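Local structure of RNA-dependent RNA polymerase (Toscana virus, 6QW0) at residues A[14-19]-A[161-166]; A[81-86]-A[168-173]; A[112-117]-A[126-131]. The protein is the L protein of the virus, whose N-terminal region is a manganese-binding, cap-snatching endonuclease that probably cuts short capped leaders from host mRNAs to prime viral transcription. One frame throughout, in Å; residues are numbered along the deposited sequence.

In the fold
From the N terminus, residues 14-19 meet residues 161-166, with 142 residues between the nearer ends of the two segments. Contact 1 closes that long loop by adding short strand 16-17 to strand 163-171. Residues 81-86, at the end of helix 77-82, come next and pack in contact 2 on the later part of the same strand. The two loops cross, because their segments alternate along the chain. Contact 3 is local and falls within both loops. It forms the hairpin of strands 115-118 and 124-131 and carries most of the manganese site. Strand 124-131 pairs with strand 163-171, so all three contacts meet on one mixed sheet.

Contact 1 of 3, residues A[14-19]-A[161-166]; sequences RALTIH and KPISLY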
loop_
_atom_site.group_PDB
_atom_site.type_symbol
_atom_site.label_atom_id
_atom_site.label_comp_id
_atom_site.label_asym_id
_atom_site.label_seq_id
_atom_site.Cartn_x
_atom_site.Cartn_y
_atom_site.Cartn_z
ATOM N N ARG A 14 -11.202 10.430 20.090
ATOM C CA ARG A 14 -9.941 10.792 19.452
ATOM C C ARG A 14 -8.854 9.881 20.005
ATOM O O ARG A 14 -8.361 10.079 21.122
ATOM C CB ARG A 14 -9.636 12.265 19.701
ATOM C CG ARG A 14 -10.643 13.205 19.045
ATOM C CD ARG A 14 -10.493 14.641 19.551
ATOM N NE ARG A 14 -10.811 14.752 20.972
ATOM C CZ ARG A 14 -9.916 14.952 21.937
ATOM N NH1 ARG A 14 -8.624 15.087 21.653
ATOM N NH2 ARG A 14 -10.320 15.029 23.197
ATOM N N ALA A 15 -8.497 8.862 19.231
ATOM C CA ALA A 15 -7.531 7.863 19.657
ATOM C C ALA A 15 -7.013 7.151 18.425
ATOM O O ALA A 15 -7.577 7.268 17.335
ATOM C CB ALA A 15 -8.146 6.837 20.620
ATOM N N LEU A 16 -5.928 6.404 18.625
ATOM C CA LEU A 16 -5.341 5.577 17.574
ATOM C C LEU A 16 -5.853 4.141 17.689
ATOM O O LEU A 16 -5.766 3.536 18.762
ATOM C CB LEU A 16 -3.818 5.598 17.684
ATOM C CG LEU A 16 -3.040 4.660 16.750
ATOM C CD1 LEU A 16 -3.337 5.021 15.308
ATOM C CD2 LEU A 16 -1.535 4.751 17.042
ATOM N N THR A 17 -6.385 3.609 16.588
ATOM C CA THR A 17 -6.807 2.207 16.497
ATOM C C THR A 17 -5.831 1.456 15.605
ATOM O O THR A 17 -5.531 1.901 14.491
ATOM C CB THR A 17 -8.223 2.095 15.939
ATOM O OG1 THR A 17 -9.145 2.786 16.786
ATOM C CG2 THR A 17 -8.668 0.630 15.805
ATOM N N ILE A 18 -5.315 0.325 16.100
ATOM C CA ILE A 18 -4.526 -0.581 15.260
ATOM C C ILE A 18 -5.186 -1.953 15.316
ATOM O O ILE A 18 -5.206 -2.591 16.377
ATOM C CB ILE A 18 -3.052 -0.654 15.688
ATOM C CG1 ILE A 18 -2.478 0.750 15.915
ATOM C CG2 ILE A 18 -2.237 -1.381 14.590
ATOM C CD1 ILE A 18 -1.042 0.745 16.408
ATOM N N HIS A 19 -5.738 -2.400 14.182
ATOM C CA HIS A 19 -6.297 -3.742 14.114
ATOM C C HIS A 19 -5.154 -4.752 14.021
ATOM O O HIS A 19 -4.066 -4.416 13.554
ATOM C CB HIS A 19 -7.232 -3.884 12.906
ATOM C CG HIS A 19 -8.492 -3.085 13.028
ATOM N ND1 HIS A 19 -9.667 -3.615 13.516
ATOM C CD2 HIS A 19 -8.751 -1.787 12.745
ATOM C CE1 HIS A 19 -10.598 -2.677 13.528
ATOM N NE2 HIS A 19 -10.068 -1.559 13.060
ATOM N N LYS A 161 -7.985 14.114 15.077
ATOM C CA LYS A 161 -9.020 13.281 14.501
ATOM C C LYS A 161 -8.594 11.847 14.758
ATOM O O LYS A 161 -7.400 11.540 14.656
ATOM C CB LYS A 161 -9.202 13.490 12.989
ATOM C CG LYS A 161 -9.582 14.911 12.601
ATOM C CD LYS A 161 -9.441 15.130 11.098
ATOM C CE LYS A 161 -9.724 16.583 10.736
ATOM N NZ LYS A 161 -8.958 17.017 9.530
ATOM N N PRO A 162 -9.533 10.953 15.057
ATOM C CA PRO A 162 -9.162 9.547 15.267
ATOM C C PRO A 162 -8.519 8.963 14.017
ATOM O O PRO A 162 -8.925 9.250 12.890
ATOM C CB PRO A 162 -10.497 8.869 15.592
ATOM C CG PRO A 162 -11.525 9.769 15.029
ATOM C CD PRO A 162 -10.989 11.157 15.124
ATOM N N ILE A 163 -7.490 8.150 14.234
ATOM C CA ILE A 163 -6.753 7.508 13.150
ATOM C C ILE A 163 -6.832 5.996 13.327
ATOM O O ILE A 163 -6.709 5.492 14.447
ATOM C CB ILE A 163 -5.279 7.975 13.129
ATOM C CG1 ILE A 163 -5.175 9.457 12.765
ATOM C CG2 ILE A 163 -4.430 7.102 12.159
ATOM C CD1 ILE A 163 -3.763 10.024 12.940
ATOM N N SER A 164 -7.000 5.272 12.220
ATOM C CA SER A 164 -6.752 3.835 12.189
ATOM C C SER A 164 -5.557 3.600 11.276
ATOM O O SER A 164 -5.506 4.167 10.178
ATOM C CB SER A 164 -7.980 3.066 11.694
ATOM O OG SER A 164 -9.056 3.194 12.610
ATOM N N LEU A 165 -4.589 2.802 11.739
ATOM C CA LEU A 165 -3.337 2.585 11.015
ATOM C C LEU A 165 -3.352 1.190 10.403
ATOM O O LEU A 165 -3.431 0.196 11.132
ATOM C CB LEU A 165 -2.127 2.738 11.938
ATOM C CG LEU A 165 -0.749 2.386 11.367
ATOM C CD1 LEU A 165 -0.405 3.257 10.157
ATOM C CD2 LEU A 165 0.322 2.536 12.452
ATOM N N TYR A 166 -3.244 1.117 9.074
ATOM C CA TYR A 166 -3.304 -0.151 8.352
ATOM C C TYR A 166 -2.008 -0.377 7.586
ATOM O O TYR A 166 -1.425 0.566 7.040
ATOM C CB TYR A 166 -4.483 -0.187 7.370
ATOM C CG TYR A 166 -5.836 -0.355 8.020
ATOM C CD1 TYR A 166 -6.204 -1.571 8.608
ATOM C CD2 TYR A 166 -6.742 0.714 8.065
ATOM C CE1 TYR A 166 -7.447 -1.735 9.196
ATOM C CE2 TYR A 166 -7.985 0.567 8.658
ATOM C CZ TYR A 166 -8.325 -0.650 9.237
ATOM O OH TYR A 166 -9.561 -0.812 9.821
HETATM O O HOH W 1 -5.967 -0.427 12.038
HETATM O O HOH W 2 -11.039 1.223 12.875
#
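Thr17 O is approached by three groups. Leu165 N donates a hydrogen bond to it at 3.0 Å. Ser164 CA makes a CA-H...O contact with the same Thr17 O at 3.2 Å. A water adds a weak bond. This water also accepts from His19 N and donates to Leu165 O, so it joins the two segments where direct pairing stops. Leu165 O has a second partner in Asn178 ND2. Two more backbone bonds precede these: Thr17 N to Ile163 O at 2.9 Å and Ile163 N to Ala15 O at 3.2 Å. The strands run parallel, with Leu16 paired to Ile163 and Thr17 to Ser164. Strand 16-17 thus extends the mixed sheet of a PD-(D/E)XK nuclease fold. On its other edge, strand 163-171 bonds to strand 124-131.

Leu16 and Ile163 share one face of the sheet, and both touch helix 136-157. Leu16 CG lies anti to the backbone N (chi1 174°), and Leu16 CD1 leans across to within 3.9 Å of Ile163 CG2. Thr17 and Ser164 occupy the other face, where Thr17 CB sits 3.6 Å from Ser164 OG. A second water links Ser164 OG to His19 NE2 and lies in the plane of the imidazole, at its edge. The His19 and Tyr166 rings are nearly parallel, at 8°, but offset so far that little of one ring lies over the other. Their closest atoms are His19 CD2 and Tyr166 OH, 3.2 Å apart.

Contact 2 of 3, residues A[81-86]-A[168-173]; sequences FTFGHL and IAVHFN. With SO4 (sulfate ion), chain F.
Residues 81-82 end helix 77-82 and the chain then turns, while residues 168-171 are extended. The backbones stay well apart: the nearest CA atoms, of Thr82 and Val170, are 8.6 Å from each other. Phe83 is the first residue to leave helical backbone angles. The turn after it is held by Leu86 N bonding to Phe83 O at 2.9 Å. Strand alternation directs Ile168 and Val170 toward the turn and Ala169 to the other face, against helix 136-157.

Phe83 makes the largest share of the contact. Ile168 CG2 meets its ring at the edge, near the ring plane, 3.7 Å from Phe83 CE1. Val170 CG1 comes obliquely to Phe83 CZ at 3.9 Å. That methyl sits between the backbone N and the carbonyl carbon (chi1 64°), which turns it to both Phe83 and Thr82. Thr82 CG2 covers one face of the Phe83 ring, 3.6 Å above the plane and over its centre. Thr82 OG1 bonds back to Lys78 O in its own helix. Leu86 and Ile168 meet tip to tip through their CD1 atoms, 3.9 Å apart.

Phe83 also stacks on Phe129, a residue of the metal site. Beyond the packing, Asn173 ND2 makes a weak bond to a sulfate, probably from the crystallisation liquor. No hydrogen bond joins the two segments, so apolar packing holds them together, mostly buried, with Leu86 at its exposed margin.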
loop_
_atom_site.group_PDB
_atom_site.type_symbol
_atom_site.label_atom_id
_atom_site.label_comp_id
_atom_site.label_asym_id
_atom_site.label_seq_id
_atom_site.Cartn_x
_atom_site.Cartn_y
_atom_site.Cartn_z
ATOM N N PHE A 81 4.619 -0.612 -8.375
ATOM C CA PHE A 81 3.831 -1.461 -9.267
ATOM C C PHE A 81 2.945 -2.419 -8.483
ATOM O O PHE A 81 1.776 -2.618 -8.834
ATOM C CB PHE A 81 4.745 -2.232 -10.225
ATOM C CG PHE A 81 4.003 -3.043 -11.264
ATOM C CD1 PHE A 81 3.645 -4.357 -11.013
ATOM C CD2 PHE A 81 3.676 -2.492 -12.496
ATOM C CE1 PHE A 81 2.963 -5.111 -11.958
ATOM C CE2 PHE A 81 2.990 -3.243 -13.448
ATOM C CZ PHE A 81 2.634 -4.553 -13.173
ATOM N N THR A 82 3.482 -3.028 -7.424
ATOM C CA THR A 82 2.709 -4.012 -6.674
ATOM C C THR A 82 1.379 -3.437 -6.208
ATOM O O THR A 82 0.334 -4.083 -6.332
ATOM C CB THR A 82 3.515 -4.500 -5.470
ATOM O OG1 THR A 82 4.662 -5.223 -5.931
ATOM C CG2 THR A 82 2.662 -5.386 -4.575
ATOM N N PHE A 83 1.401 -2.212 -5.685
ATOM C CA PHE A 83 0.234 -1.637 -5.033
ATOM C C PHE A 83 -0.473 -0.613 -5.910
ATOM O O PHE A 83 -1.382 0.079 -5.432
ATOM C CB PHE A 83 0.653 -1.034 -3.688
ATOM C CG PHE A 83 1.211 -2.057 -2.733
ATOM C CD1 PHE A 83 0.361 -2.875 -2.013
ATOM C CD2 PHE A 83 2.580 -2.212 -2.575
ATOM C CE1 PHE A 83 0.861 -3.845 -1.139
ATOM C CE2 PHE A 83 3.090 -3.181 -1.696
ATOM C CZ PHE A 83 2.227 -3.984 -0.978
ATOM N N GLY A 84 -0.122 -0.560 -7.197
ATOM C CA GLY A 84 -0.634 0.462 -8.098
ATOM C C GLY A 84 -2.133 0.438 -8.292
ATOM O O GLY A 84 -2.713 1.462 -8.669
ATOM N N HIS A 85 -2.771 -0.711 -8.095
ATOM C CA HIS A 85 -4.218 -0.807 -8.212
ATOM C C HIS A 85 -4.936 -0.246 -6.994
ATOM O O HIS A 85 -6.153 -0.039 -7.044
ATOM C CB HIS A 85 -4.641 -2.266 -8.426
ATOM C CG HIS A 85 -4.297 -3.170 -7.286
ATOM N ND1 HIS A 85 -3.020 -3.274 -6.779
ATOM C CD2 HIS A 85 -5.063 -4.006 -6.547
ATOM C CE1 HIS A 85 -3.012 -4.140 -5.783
ATOM N NE2 HIS A 85 -4.240 -4.599 -5.620
ATOM N N LEU A 86 -4.215 -0.011 -5.905
ATOM C CA LEU A 86 -4.794 0.519 -4.675
ATOM C C LEU A 86 -4.513 1.995 -4.500
ATOM O O LEU A 86 -5.343 2.724 -3.947
ATOM C CB LEU A 86 -4.249 -0.234 -3.460
ATOM C CG LEU A 86 -4.503 -1.736 -3.461
ATOM C CD1 LEU A 86 -3.844 -2.347 -2.245
ATOM C CD2 LEU A 86 -5.990 -2.029 -3.478
ATOM N N ILE A 168 -0.038 -3.159 4.709
ATOM C CA ILE A 168 -0.005 -4.328 3.825
ATOM C C ILE A 168 1.455 -4.644 3.518
ATOM O O ILE A 168 2.146 -3.826 2.896
ATOM C CB ILE A 168 -0.777 -4.107 2.508
ATOM C CG1 ILE A 168 -2.174 -3.539 2.773
ATOM C CG2 ILE A 168 -0.882 -5.417 1.744
ATOM C CD1 ILE A 168 -2.936 -3.191 1.490
ATOM N N ALA A 169 1.914 -5.834 3.923
ATOM C CA ALA A 169 3.269 -6.312 3.629
ATOM C C ALA A 169 3.185 -7.546 2.734
ATOM O O ALA A 169 2.613 -8.562 3.140
ATOM C CB ALA A 169 4.022 -6.657 4.917
ATOM N N VAL A 170 3.752 -7.467 1.513
ATOM C CA VAL A 170 3.654 -8.571 0.557
ATOM C C VAL A 170 4.952 -9.368 0.551
ATOM O O VAL A 170 6.045 -8.809 0.697
ATOM C CB VAL A 170 3.311 -8.058 -0.860
ATOM C CG1 VAL A 170 4.426 -7.183 -1.395
ATOM C CG2 VAL A 170 3.027 -9.230 -1.803
ATOM N N HIS A 171 4.824 -10.687 0.411
ATOM C CA HIS A 171 5.939 -11.574 0.104
ATOM C C HIS A 171 5.517 -12.487 -1.047
ATOM O O HIS A 171 4.381 -12.441 -1.524
ATOM C CB HIS A 171 6.392 -12.357 1.348
ATOM C CG HIS A 171 5.332 -13.225 1.948
ATOM N ND1 HIS A 171 5.254 -14.582 1.706
ATOM C CD2 HIS A 171 4.312 -12.935 2.796
ATOM C CE1 HIS A 171 4.226 -15.087 2.365
ATOM N NE2 HIS A 171 3.640 -14.108 3.036
ATOM N N PHE A 172 6.447 -13.333 -1.507
ATOM C CA PHE A 172 6.188 -14.115 -2.711
ATOM C C PHE A 172 4.972 -15.023 -2.564
ATOM O O PHE A 172 4.294 -15.318 -3.556
ATOM C CB PHE A 172 7.427 -14.940 -3.067
ATOM C CG PHE A 172 7.350 -15.584 -4.432
ATOM C CD1 PHE A 172 7.795 -14.901 -5.552
ATOM C CD2 PHE A 172 6.821 -16.861 -4.590
ATOM C CE1 PHE A 172 7.724 -15.480 -6.813
ATOM C CE2 PHE A 172 6.744 -17.450 -5.851
ATOM C CZ PHE A 172 7.191 -16.750 -6.961
ATOM N N ASN A 173 4.659 -15.457 -1.338
ATOM C CA ASN A 173 3.588 -16.424 -1.126
ATOM C C ASN A 173 2.439 -15.879 -0.283
ATOM O O ASN A 173 1.636 -16.657 0.220
ATOM C CB ASN A 173 4.147 -17.695 -0.483
ATOM C CG ASN A 173 5.048 -18.469 -1.424
ATOM O OD1 ASN A 173 4.647 -18.811 -2.528
ATOM N ND2 ASN A 173 6.271 -18.729 -0.991
HETATM S S SO4 F . 6.650 -19.089 3.461
HETATM O O1 SO4 F . 6.944 -18.322 2.252
HETATM O O2 SO4 F . 5.261 -19.538 3.423
HETATM O O3 SO4 F . 6.858 -18.250 4.634
HETATM O O4 SO4 F . 7.548 -20.241 3.522
#

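Contact 3 of 3, residues A[112-117]-A[126-131]; sequences SPDMII and VVEFTT. With MN3 (manganese (III) ion), chain C; SO4 (sulfate ion), chain G.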
loop_
_atom_site.group_PDB
_atom_site.type_symbol
_atom_site.label_atom_id
_atom_site.label_comp_id
_atom_site.label_asym_id
_atom_site.label_seq_id
_atom_site.Cartn_x
_atom_site.Cartn_y
_atom_site.Cartn_z
ATOM N N SER A 112 5.374 10.821 5.129
ATOM C CA SER A 112 4.439 10.624 4.022
ATOM C C SER A 112 4.127 9.145 3.851
ATOM O O SER A 112 4.723 8.456 3.011
ATOM C CB SER A 112 5.005 11.209 2.725
ATOM O OG SER A 112 4.089 11.062 1.652
ATOM N N PRO A 113 3.166 8.623 4.617
ATOM C CA PRO A 113 2.705 7.245 4.394
ATOM C C PRO A 113 2.068 7.114 3.019
ATOM O O PRO A 113 1.761 8.099 2.344
ATOM C CB PRO A 113 1.673 7.014 5.506
ATOM C CG PRO A 113 1.689 8.272 6.363
ATOM C CD PRO A 113 2.279 9.360 5.530
ATOM N N ASP A 114 1.853 5.866 2.591
ATOM C CA ASP A 114 1.361 5.645 1.229
ATOM C C ASP A 114 -0.037 6.220 1.018
ATOM O O ASP A 114 -0.366 6.660 -0.091
ATOM C CB ASP A 114 1.359 4.154 0.897
ATOM C CG ASP A 114 2.744 3.637 0.562
ATOM O OD1 ASP A 114 3.398 4.218 -0.328
ATOM O OD2 ASP A 114 3.207 2.678 1.208
HETATM N N MSE A 115 -0.883 6.200 2.046
HETATM C CA MSE A 115 -2.217 6.783 1.939
HETATM C C MSE A 115 -2.603 7.464 3.254
HETATM O O MSE A 115 -2.336 6.921 4.330
HETATM C CB MSE A 115 -3.276 5.732 1.584
HETATM C CG MSE A 115 -2.945 4.757 0.433
HETATM SE SE MSE A 115 -4.443 3.592 0.064
HETATM C CE MSE A 115 -5.564 4.922 -0.850
ATOM N N ILE A 116 -3.212 8.651 3.156
ATOM C CA ILE A 116 -3.912 9.296 4.273
ATOM C C ILE A 116 -5.304 9.636 3.755
ATOM O O ILE A 116 -5.456 10.511 2.889
ATOM C CB ILE A 116 -3.196 10.555 4.792
ATOM C CG1 ILE A 116 -1.740 10.261 5.151
ATOM C CG2 ILE A 116 -3.931 11.127 6.019
ATOM C CD1 ILE A 116 -0.919 11.507 5.525
ATOM N N ILE A 117 -6.315 8.951 4.270
ATOM C CA ILE A 117 -7.683 9.045 3.773
ATOM C C ILE A 117 -8.556 9.684 4.849
ATOM O O ILE A 117 -8.670 9.159 5.962
ATOM C CB ILE A 117 -8.232 7.665 3.388
ATOM C CG1 ILE A 117 -7.280 6.967 2.407
ATOM C CG2 ILE A 117 -9.629 7.791 2.810
ATOM C CD1 ILE A 117 -7.524 5.476 2.291
ATOM N N VAL A 126 -4.756 5.789 7.832
ATOM C CA VAL A 126 -3.376 5.853 7.359
ATOM C C VAL A 126 -2.993 4.449 6.909
ATOM O O VAL A 126 -3.154 3.488 7.668
ATOM C CB VAL A 126 -2.430 6.380 8.453
ATOM C CG1 VAL A 126 -0.982 6.299 8.009
ATOM C CG2 VAL A 126 -2.804 7.827 8.842
ATOM N N VAL A 127 -2.526 4.324 5.663
ATOM C CA VAL A 127 -2.230 3.020 5.069
ATOM C C VAL A 127 -0.794 3.034 4.562
ATOM O O VAL A 127 -0.387 3.972 3.871
ATOM C CB VAL A 127 -3.201 2.664 3.925
ATOM C CG1 VAL A 127 -2.932 1.245 3.435
ATOM C CG2 VAL A 127 -4.653 2.793 4.375
ATOM N N GLU A 128 -0.024 2.003 4.909
ATOM C CA GLU A 128 1.355 1.910 4.445
ATOM C C GLU A 128 1.569 0.560 3.784
ATOM O O GLU A 128 1.158 -0.473 4.333
ATOM C CB GLU A 128 2.356 2.111 5.583
ATOM C CG GLU A 128 3.803 1.958 5.153
ATOM C CD GLU A 128 4.265 3.001 4.135
ATOM O OE1 GLU A 128 3.658 4.086 3.997
ATOM O OE2 GLU A 128 5.268 2.729 3.463
ATOM N N PHE A 129 2.198 0.586 2.604
ATOM C CA PHE A 129 2.526 -0.603 1.824
ATOM C C PHE A 129 4.005 -0.933 1.984
ATOM O O PHE A 129 4.847 -0.041 2.095
ATOM C CB PHE A 129 2.259 -0.401 0.323
ATOM C CG PHE A 129 0.914 0.192 -0.028
ATOM C CD1 PHE A 129 -0.266 -0.273 0.527
ATOM C CD2 PHE A 129 0.845 1.190 -0.992
ATOM C CE1 PHE A 129 -1.493 0.292 0.155
ATOM C CE2 PHE A 129 -0.374 1.748 -1.364
ATOM C CZ PHE A 129 -1.535 1.297 -0.788
ATOM N N THR A 130 4.336 -2.220 1.942
ATOM C CA THR A 130 5.744 -2.585 1.974
ATOM C C THR A 130 5.890 -3.967 1.349
ATOM O O THR A 130 4.903 -4.675 1.130
ATOM C CB THR A 130 6.306 -2.517 3.409
ATOM O OG1 THR A 130 7.741 -2.628 3.396
ATOM C CG2 THR A 130 5.719 -3.604 4.282
ATOM N N THR A 131 7.125 -4.300 0.977
ATOM C CA THR A 131 7.439 -5.567 0.322
ATOM C C THR A 131 8.589 -6.236 1.060
ATOM O O THR A 131 9.291 -5.610 1.856
ATOM C CB THR A 131 7.845 -5.372 -1.147
ATOM O OG1 THR A 131 9.114 -4.705 -1.194
ATOM C CG2 THR A 131 6.821 -4.531 -1.901
HETATM MN MN MN3 C . 5.362 2.035 1.332
HETATM S S SO4 G . 9.575 -1.335 0.481
HETATM O O1 SO4 G . 8.846 -1.997 -0.593
HETATM O O2 SO4 G . 10.235 -0.156 -0.067
HETATM O O3 SO4 G . 8.678 -0.933 1.568
HETATM O O4 SO4 G . 10.579 -2.258 0.999
HETATM O O HOH W 3 5.303 5.838 2.539
HETATM O O HOH W 4 6.756 3.844 0.713
HETATM O O HOH W 5 7.628 1.534 1.763
#
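Asp114 OD2 and Glu128 OE2 each bind the manganese ion at 2.2 Å, and Phe129 O binds it at 2.3 Å. Two waters and His79 complete the site. A second manganese ion lies close to Asp114.

The ligands also hold each other. Phe129 N donates to Asp114 OD2 at 2.7 Å, on the anti side of the carboxylate and 16° out of its plane. Asp114 OD2 thus serves both the metal and the backbone. Glu128 is bent at chi2 (64°), and its OE1 accepts from Asp114 N at 2.9 Å. A water bridges Glu128 OE1 to Ser112 O. These bonds would fix the rotation of both carboxylates.

Asp114 and Met115 both face Val127, a classic beta bulge in the antiparallel hairpin. Such a hairpin carrying acidic metal ligands is consistent with the PD-(D/E)XK nuclease core. Within the bulge, Met115 and Val127 exchange two backbone hydrogen bonds.

The Asp114 carboxylate and the Phe129 ring lie 18° from parallel, with Asp114 CG 3.5 Å from Phe129 CD2. Selenomethionine Met115 makes a Met-aromatic contact, its SE lying obliquely 3.8 Å from Phe129 CZ. On the other face of the hairpin, Pro113 CG packs on Val126 CG1 at 3.7 Å. Helix 94-98 touches both residues through Phe94. Farther along the strand, Thr130 OG1 and Thr131 OG1 bind another such sulfate, which also accepts from a metal-bound water.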